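Local coordinates for protein aquaporin AqpM (Methanothermobacter marburgensis str. Marburg, PDB 2F2B) that forms a tetrameric archaeal membrane channel that lets water flow in either direction under osmotic gradients and also allows a transient glycerol flux, at residues A[202-205]-A[206-210]; A[219-222]-A[223-226]. One frame throughout, in Å; residues are numbered along the deposited sequence.

Contact 1. Residues A[202-205]-A[206-210]; sequences RTFG and PYLND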
ATOM      1  N   ARG A 202      21.027   3.244  10.319  1.00 11.46           N
ATOM      2  CA  ARG A 202      20.622   3.075   8.926  1.00 11.59           C
ATOM      3  C   ARG A 202      21.464   3.948   7.994  1.00 12.54           C
ATOM      4  O   ARG A 202      21.598   3.654   6.803  1.00 12.42           O
ATOM      5  CB  ARG A 202      19.126   3.394   8.776  1.00 11.30           C
ATOM      6  CG  ARG A 202      18.617   3.481   7.337  1.00 11.45           C
ATOM      7  CD  ARG A 202      18.598   4.930   6.864  1.00 11.14           C
ATOM      8  NE  ARG A 202      18.076   5.082   5.505  1.00 11.41           N
ATOM      9  CZ  ARG A 202      18.799   4.929   4.400  1.00 12.09           C
ATOM     10  NH1 ARG A 202      20.084   4.613   4.480  1.00 13.10           N
ATOM     11  NH2 ARG A 202      18.242   5.108   3.209  1.00 10.55           N
ATOM     12  N   THR A 203      22.032   5.022   8.535  1.00 12.21           N
ATOM     13  CA  THR A 203      22.885   5.895   7.736  1.00 12.56           C
ATOM     14  C   THR A 203      24.332   5.403   7.825  1.00 12.75           C
ATOM     15  O   THR A 203      25.058   5.396   6.832  1.00 12.06           O
ATOM     16  CB  THR A 203      22.812   7.365   8.217  1.00 13.71           C
ATOM     17  OG1 THR A 203      21.485   7.870   8.004  1.00 13.22           O
ATOM     18  CG2 THR A 203      23.801   8.229   7.438  1.00 13.08           C
ATOM     19  N   PHE A 204      24.734   4.974   9.017  1.00 13.88           N
ATOM     20  CA  PHE A 204      26.090   4.471   9.263  1.00 14.33           C
ATOM     21  C   PHE A 204      26.509   3.330   8.329  1.00 14.05           C
ATOM     22  O   PHE A 204      27.600   3.356   7.749  1.00 13.89           O
ATOM     23  CB  PHE A 204      26.203   3.997  10.714  1.00 13.79           C
ATOM     24  CG  PHE A 204      27.508   3.321  11.037  1.00 15.66           C
ATOM     25  CD1 PHE A 204      28.663   4.067  11.241  1.00 17.51           C
ATOM     26  CD2 PHE A 204      27.580   1.931  11.130  1.00 16.67           C
ATOM     27  CE1 PHE A 204      29.879   3.439  11.535  1.00 18.75           C
ATOM     28  CE2 PHE A 204      28.787   1.293  11.423  1.00 19.18           C
ATOM     29  CZ  PHE A 204      29.938   2.051  11.626  1.00 17.73           C
ATOM     30  N   GLY A 205      25.648   2.324   8.198  1.00 13.17           N
ATOM     31  CA  GLY A 205      25.961   1.181   7.351  1.00 14.06           C
ATOM     32  C   GLY A 205      26.356   1.549   5.932  1.00 14.35           C
ATOM     33  O   GLY A 205      27.448   1.202   5.473  1.00 15.15           O
ATOM     34  N   PRO A 206      25.470   2.235   5.198  1.00 13.83           N
ATOM     35  CA  PRO A 206      25.754   2.643   3.819  1.00 14.21           C
ATOM     36  C   PRO A 206      26.973   3.571   3.731  1.00 14.55           C
ATOM     37  O   PRO A 206      27.769   3.467   2.800  1.00 14.71           O
ATOM     38  CB  PRO A 206      24.460   3.332   3.398  1.00 15.30           C
ATOM     39  CG  PRO A 206      23.422   2.540   4.142  1.00 14.91           C
ATOM     40  CD  PRO A 206      24.042   2.424   5.516  1.00 14.79           C
ATOM     41  N   TYR A 207      27.112   4.478   4.694  1.00 14.50           N
ATOM     42  CA  TYR A 207      28.252   5.399   4.703  1.00 14.67           C
ATOM     43  C   TYR A 207      29.560   4.616   4.756  1.00 15.71           C
ATOM     44  O   TYR A 207      30.488   4.888   3.991  1.00 16.44           O
ATOM     45  CB  TYR A 207      28.179   6.335   5.914  1.00 15.02           C
ATOM     46  CG  TYR A 207      27.410   7.623   5.686  1.00 14.50           C
ATOM     47  CD1 TYR A 207      26.337   7.683   4.792  1.00 14.33           C
ATOM     48  CD2 TYR A 207      27.742   8.779   6.394  1.00 13.68           C
ATOM     49  CE1 TYR A 207      25.617   8.868   4.610  1.00 14.06           C
ATOM     50  CE2 TYR A 207      27.033   9.960   6.223  1.00 15.05           C
ATOM     51  CZ  TYR A 207      25.973  10.001   5.332  1.00 14.77           C
ATOM     52  OH  TYR A 207      25.276  11.177   5.171  1.00 16.42           O
ATOM     53  N   LEU A 208      29.629   3.646   5.662  1.00 15.60           N
ATOM     54  CA  LEU A 208      30.831   2.830   5.818  1.00 17.58           C
ATOM     55  C   LEU A 208      31.165   2.062   4.541  1.00 17.96           C
ATOM     56  O   LEU A 208      32.294   2.122   4.044  1.00 17.90           O
ATOM     57  CB  LEU A 208      30.660   1.846   6.979  1.00 18.59           C
ATOM     58  CG  LEU A 208      31.853   0.925   7.275  1.00 19.62           C
ATOM     59  CD1 LEU A 208      33.079   1.772   7.592  1.00 21.52           C
ATOM     60  CD2 LEU A 208      31.527   0.001   8.440  1.00 20.88           C
ATOM     61  N   ASN A 209      30.185   1.348   4.001  1.00 16.46           N
ATOM     62  CA  ASN A 209      30.416   0.579   2.791  1.00 16.21           C
ATOM     63  C   ASN A 209      30.675   1.440   1.555  1.00 16.74           C
ATOM     64  O   ASN A 209      31.454   1.048   0.682  1.00 17.55           O
ATOM     65  CB  ASN A 209      29.257  -0.393   2.559  1.00 16.55           C
ATOM     66  CG  ASN A 209      29.256  -1.537   3.564  1.00 15.87           C
ATOM     67  OD1 ASN A 209      28.719  -1.420   4.669  1.00 18.06           O
ATOM     68  ND2 ASN A 209      29.886  -2.640   3.193  1.00 14.95           N
ATOM     69  N   ASP A 210      30.039   2.608   1.473  1.00 16.50           N
ATOM     70  CA  ASP A 210      30.266   3.497   0.336  1.00 18.13           C
ATOM     71  C   ASP A 210      31.714   3.974   0.353  1.00 19.73           C
ATOM     72  O   ASP A 210      32.348   4.123  -0.694  1.00 19.71           O
ATOM     73  CB  ASP A 210      29.346   4.721   0.388  1.00 17.67           C
ATOM     74  CG  ASP A 210      27.988   4.461  -0.231  1.00 19.26           C
ATOM     75  OD1 ASP A 210      27.875   3.518  -1.039  1.00 19.60           O
ATOM     76  OD2 ASP A 210      27.037   5.212   0.076  1.00 19.10           O
TER
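Leu208 N donates to Phe204 O at 2.9 Å, the shortest of three backbone bonds that carry helix 200-214 past a proline. Tyr207 N reaches Thr203 O at 3.1 Å and Asn209 N reaches Gly205 O, the latter with its N-H almost straight (175°). Pro206 interrupts the series: it has no N-H to offer, and its CD lies 3.0 Å from Arg202 O, which is buried without a polar partner, so the helix kinks here. One turn apart, Thr203 and Tyr207 lie side by side. With CG2 anti to the backbone N (OG1 chi1 -65°), the Thr203 methyl sits over one face of the Tyr207 ring, 3.5 Å from its centroid, in a CH-pi contact displaced toward CE1. The same rotamer turns OG1 to Ser197 and Thr135, while Tyr207 OH bonds to the backbone of Thr135. Phe204 CZ meets Leu208 CD2 more loosely, at 4.1 Å. Arg202, directly after the second NPA motif, brings NH1 near Pro206 CG with the guanidinium edge; NH2 is held by Gly133 O, consistent with the constriction arginine of aquaporins. Phe204 and Leu208 pack against helix 100-122, Arg202 and Pro206 against helix 4-33, and Thr203 and Tyr207 against Tyr225 of helix 224-243.

Contact 2. Residues A[219-222]-A[223-226]; sequences WNYY and SIYV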
ATOM      1  N   TRP A 219      30.917  11.218   5.375  1.00 19.27           N
ATOM      2  CA  TRP A 219      30.999  11.441   6.816  1.00 20.00           C
ATOM      3  C   TRP A 219      30.798  12.875   7.294  1.00 19.94           C
ATOM      4  O   TRP A 219      30.404  13.103   8.436  1.00 19.26           O
ATOM      5  CB  TRP A 219      32.320  10.886   7.347  1.00 20.59           C
ATOM      6  CG  TRP A 219      32.409   9.401   7.188  1.00 21.04           C
ATOM      7  CD1 TRP A 219      33.221   8.713   6.332  1.00 21.30           C
ATOM      8  CD2 TRP A 219      31.630   8.418   7.881  1.00 20.36           C
ATOM      9  NE1 TRP A 219      32.996   7.361   6.451  1.00 21.95           N
ATOM     10  CE2 TRP A 219      32.025   7.152   7.395  1.00 20.58           C
ATOM     11  CE3 TRP A 219      30.637   8.484   8.868  1.00 19.90           C
ATOM     12  CZ2 TRP A 219      31.461   5.961   7.861  1.00 20.41           C
ATOM     13  CZ3 TRP A 219      30.076   7.298   9.332  1.00 20.05           C
ATOM     14  CH2 TRP A 219      30.492   6.053   8.828  1.00 18.91           C
ATOM     15  N   ASN A 220      31.062  13.839   6.423  1.00 20.59           N
ATOM     16  CA  ASN A 220      30.890  15.242   6.772  1.00 21.73           C
ATOM     17  C   ASN A 220      29.417  15.581   7.010  1.00 21.06           C
ATOM     18  O   ASN A 220      29.095  16.613   7.601  1.00 20.64           O
ATOM     19  CB  ASN A 220      31.475  16.109   5.656  1.00 25.81           C
ATOM     20  CG  ASN A 220      31.394  15.435   4.298  1.00 30.38           C
ATOM     21  OD1 ASN A 220      30.327  15.352   3.691  1.00 34.46           O
ATOM     22  ND2 ASN A 220      32.529  14.929   3.821  1.00 34.72           N
ATOM     23  N   TYR A 221      28.527  14.700   6.563  1.00 19.48           N
ATOM     24  CA  TYR A 221      27.088  14.902   6.727  1.00 19.59           C
ATOM     25  C   TYR A 221      26.513  14.053   7.858  1.00 18.52           C
ATOM     26  O   TYR A 221      25.367  14.252   8.272  1.00 17.70           O
ATOM     27  CB  TYR A 221      26.341  14.525   5.443  1.00 19.55           C
ATOM     28  CG  TYR A 221      26.684  15.341   4.221  1.00 23.03           C
ATOM     29  CD1 TYR A 221      26.383  16.702   4.156  1.00 24.63           C
ATOM     30  CD2 TYR A 221      27.278  14.742   3.110  1.00 24.79           C
ATOM     31  CE1 TYR A 221      26.662  17.448   3.010  1.00 26.30           C
ATOM     32  CE2 TYR A 221      27.561  15.477   1.961  1.00 27.52           C
ATOM     33  CZ  TYR A 221      27.250  16.827   1.918  1.00 27.66           C
ATOM     34  OH  TYR A 221      27.516  17.551   0.776  1.00 31.17           O
ATOM     35  N   TYR A 222      27.303  13.109   8.360  1.00 18.27           N
ATOM     36  CA  TYR A 222      26.823  12.206   9.396  1.00 16.83           C
ATOM     37  C   TYR A 222      26.193  12.851  10.633  1.00 16.70           C
ATOM     38  O   TYR A 222      25.237  12.304  11.183  1.00 15.98           O
ATOM     39  CB  TYR A 222      27.935  11.230   9.816  1.00 16.03           C
ATOM     40  CG  TYR A 222      27.413  10.034  10.589  1.00 16.33           C
ATOM     41  CD1 TYR A 222      26.381   9.246  10.073  1.00 16.12           C
ATOM     42  CD2 TYR A 222      27.919   9.711  11.851  1.00 16.73           C
ATOM     43  CE1 TYR A 222      25.859   8.173  10.796  1.00 14.70           C
ATOM     44  CE2 TYR A 222      27.405   8.637  12.581  1.00 16.67           C
ATOM     45  CZ  TYR A 222      26.373   7.876  12.047  1.00 16.01           C
ATOM     46  OH  TYR A 222      25.842   6.832  12.769  1.00 16.87           O
ATOM     47  N   SER A 223      26.703  14.001  11.074  1.00 16.49           N
ATOM     48  CA  SER A 223      26.136  14.655  12.255  1.00 16.18           C
ATOM     49  C   SER A 223      24.645  14.959  12.073  1.00 15.24           C
ATOM     50  O   SER A 223      23.881  14.970  13.038  1.00 16.12           O
ATOM     51  CB  SER A 223      26.904  15.945  12.584  1.00 17.00           C
ATOM     52  OG  SER A 223      26.893  16.848  11.496  1.00 19.48           O
ATOM     53  N   ILE A 224      24.234  15.207  10.834  1.00 14.63           N
ATOM     54  CA  ILE A 224      22.831  15.489  10.537  1.00 15.14           C
ATOM     55  C   ILE A 224      21.970  14.302  10.959  1.00 15.76           C
ATOM     56  O   ILE A 224      20.916  14.462  11.578  1.00 14.79           O
ATOM     57  CB  ILE A 224      22.612  15.695   9.020  1.00 16.00           C
ATOM     58  CG1 ILE A 224      23.267  16.999   8.568  1.00 16.25           C
ATOM     59  CG2 ILE A 224      21.116  15.679   8.690  1.00 16.53           C
ATOM     60  CD1 ILE A 224      23.281  17.173   7.065  1.00 16.32           C
ATOM     61  N   TYR A 225      22.448  13.110  10.619  1.00 14.94           N
ATOM     62  CA  TYR A 225      21.740  11.864  10.880  1.00 14.03           C
ATOM     63  C   TYR A 225      21.942  11.257  12.260  1.00 14.84           C
ATOM     64  O   TYR A 225      21.451  10.164  12.551  1.00 13.45           O
ATOM     65  CB  TYR A 225      22.101  10.882   9.768  1.00 13.47           C
ATOM     66  CG  TYR A 225      21.817  11.493   8.417  1.00 12.77           C
ATOM     67  CD1 TYR A 225      20.503  11.673   7.979  1.00 11.92           C
ATOM     68  CD2 TYR A 225      22.852  11.999   7.620  1.00 12.97           C
ATOM     69  CE1 TYR A 225      20.224  12.345   6.793  1.00 12.48           C
ATOM     70  CE2 TYR A 225      22.582  12.675   6.430  1.00 13.01           C
ATOM     71  CZ  TYR A 225      21.264  12.845   6.024  1.00 12.59           C
ATOM     72  OH  TYR A 225      20.980  13.527   4.867  1.00 12.99           O
ATOM     73  N   VAL A 226      22.672  11.971  13.109  1.00 14.37           N
ATOM     74  CA  VAL A 226      22.889  11.536  14.478  1.00 14.82           C
ATOM     75  C   VAL A 226      22.094  12.500  15.350  1.00 14.65           C
ATOM     76  O   VAL A 226      21.203  12.094  16.094  1.00 15.38           O
ATOM     77  CB  VAL A 226      24.381  11.606  14.882  1.00 15.48           C
ATOM     78  CG1 VAL A 226      24.535  11.254  16.355  1.00 16.16           C
ATOM     79  CG2 VAL A 226      25.195  10.644  14.030  1.00 15.68           C
TER
HETATM   80  O   HOH W   1      29.388  14.861  10.489  1.00 29.70           O
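A local turn contact, in which Tyr221 and Tyr222 meet Ile224, Tyr225 and Val226, leads the chain out of the loop after helix 200-214 and into helix 224-243. Its backbone bonds span three residues. Ile224 N donates to Tyr221 O at 3.0 Å, with the donor lifted 41° out of the carbonyl plane, and Tyr225 N makes a weak bond to Tyr222 O. A water bridges the step before: it donates to Trp219 O and accepts from Ser223 N, each at 2.9 Å, so these two backbone atoms, four residues apart, are linked through it.

The closest side-chain packing is that of Tyr222 with Val226. Because CG of Tyr222 stands anti to its N (chi1 -164°), the ring runs beside the coming turn, and Val226 CG2 settles over one face, 3.3 Å from CE2 and 3.6 Å from the ring centroid, as a CH-pi contact toward the rim. Trp219 CZ3 lies over the opposite face, near the rim, so both faces of the Tyr222 ring are covered, by a methyl on one and the corner of the indole on the other. On the other side of the turn, Tyr221 CD1 touches Ile224 CD1 at 4.3 Å, and Tyr225 CD2 comes within 3.4 Å of Tyr221 O. Ser223 OG bonds to Tyr143 OH at helix 143-166.

The entry to the last membrane-spanning helix is thus bonded through Tyr222 OH to Pro200 O within the second NPA motif, and through Tyr225 OH to Ser194 O at the end of helix 175-194, just before it, an arrangement that belongs to the aquaporin fold, in which such a pore-forming loop and its short helix are packed among the transmembrane helices.

How the contacts relate
The two contacts come one after the other along the chain: residues 202-210 in helix 200-214, then, after a loop, residues 219-226 at the start of helix 224-243. Their centres are about 11 Å apart, and the two regions touch directly. Tyr207 OH packs 3.3 Å from Tyr225 CE2 and 3.5 Å from Tyr221 CB, Thr203 OG1 lies against Tyr225 CB, and Phe204 CB lies against Tyr222 OH. Tyr207 and Trp219 also meet edge-to-face. The chain therefore folds back so that the start of the last transmembrane helix lies against the Thr203, Phe204 and Tyr207 side of the short helix 200-214 that follows the second NPA motif.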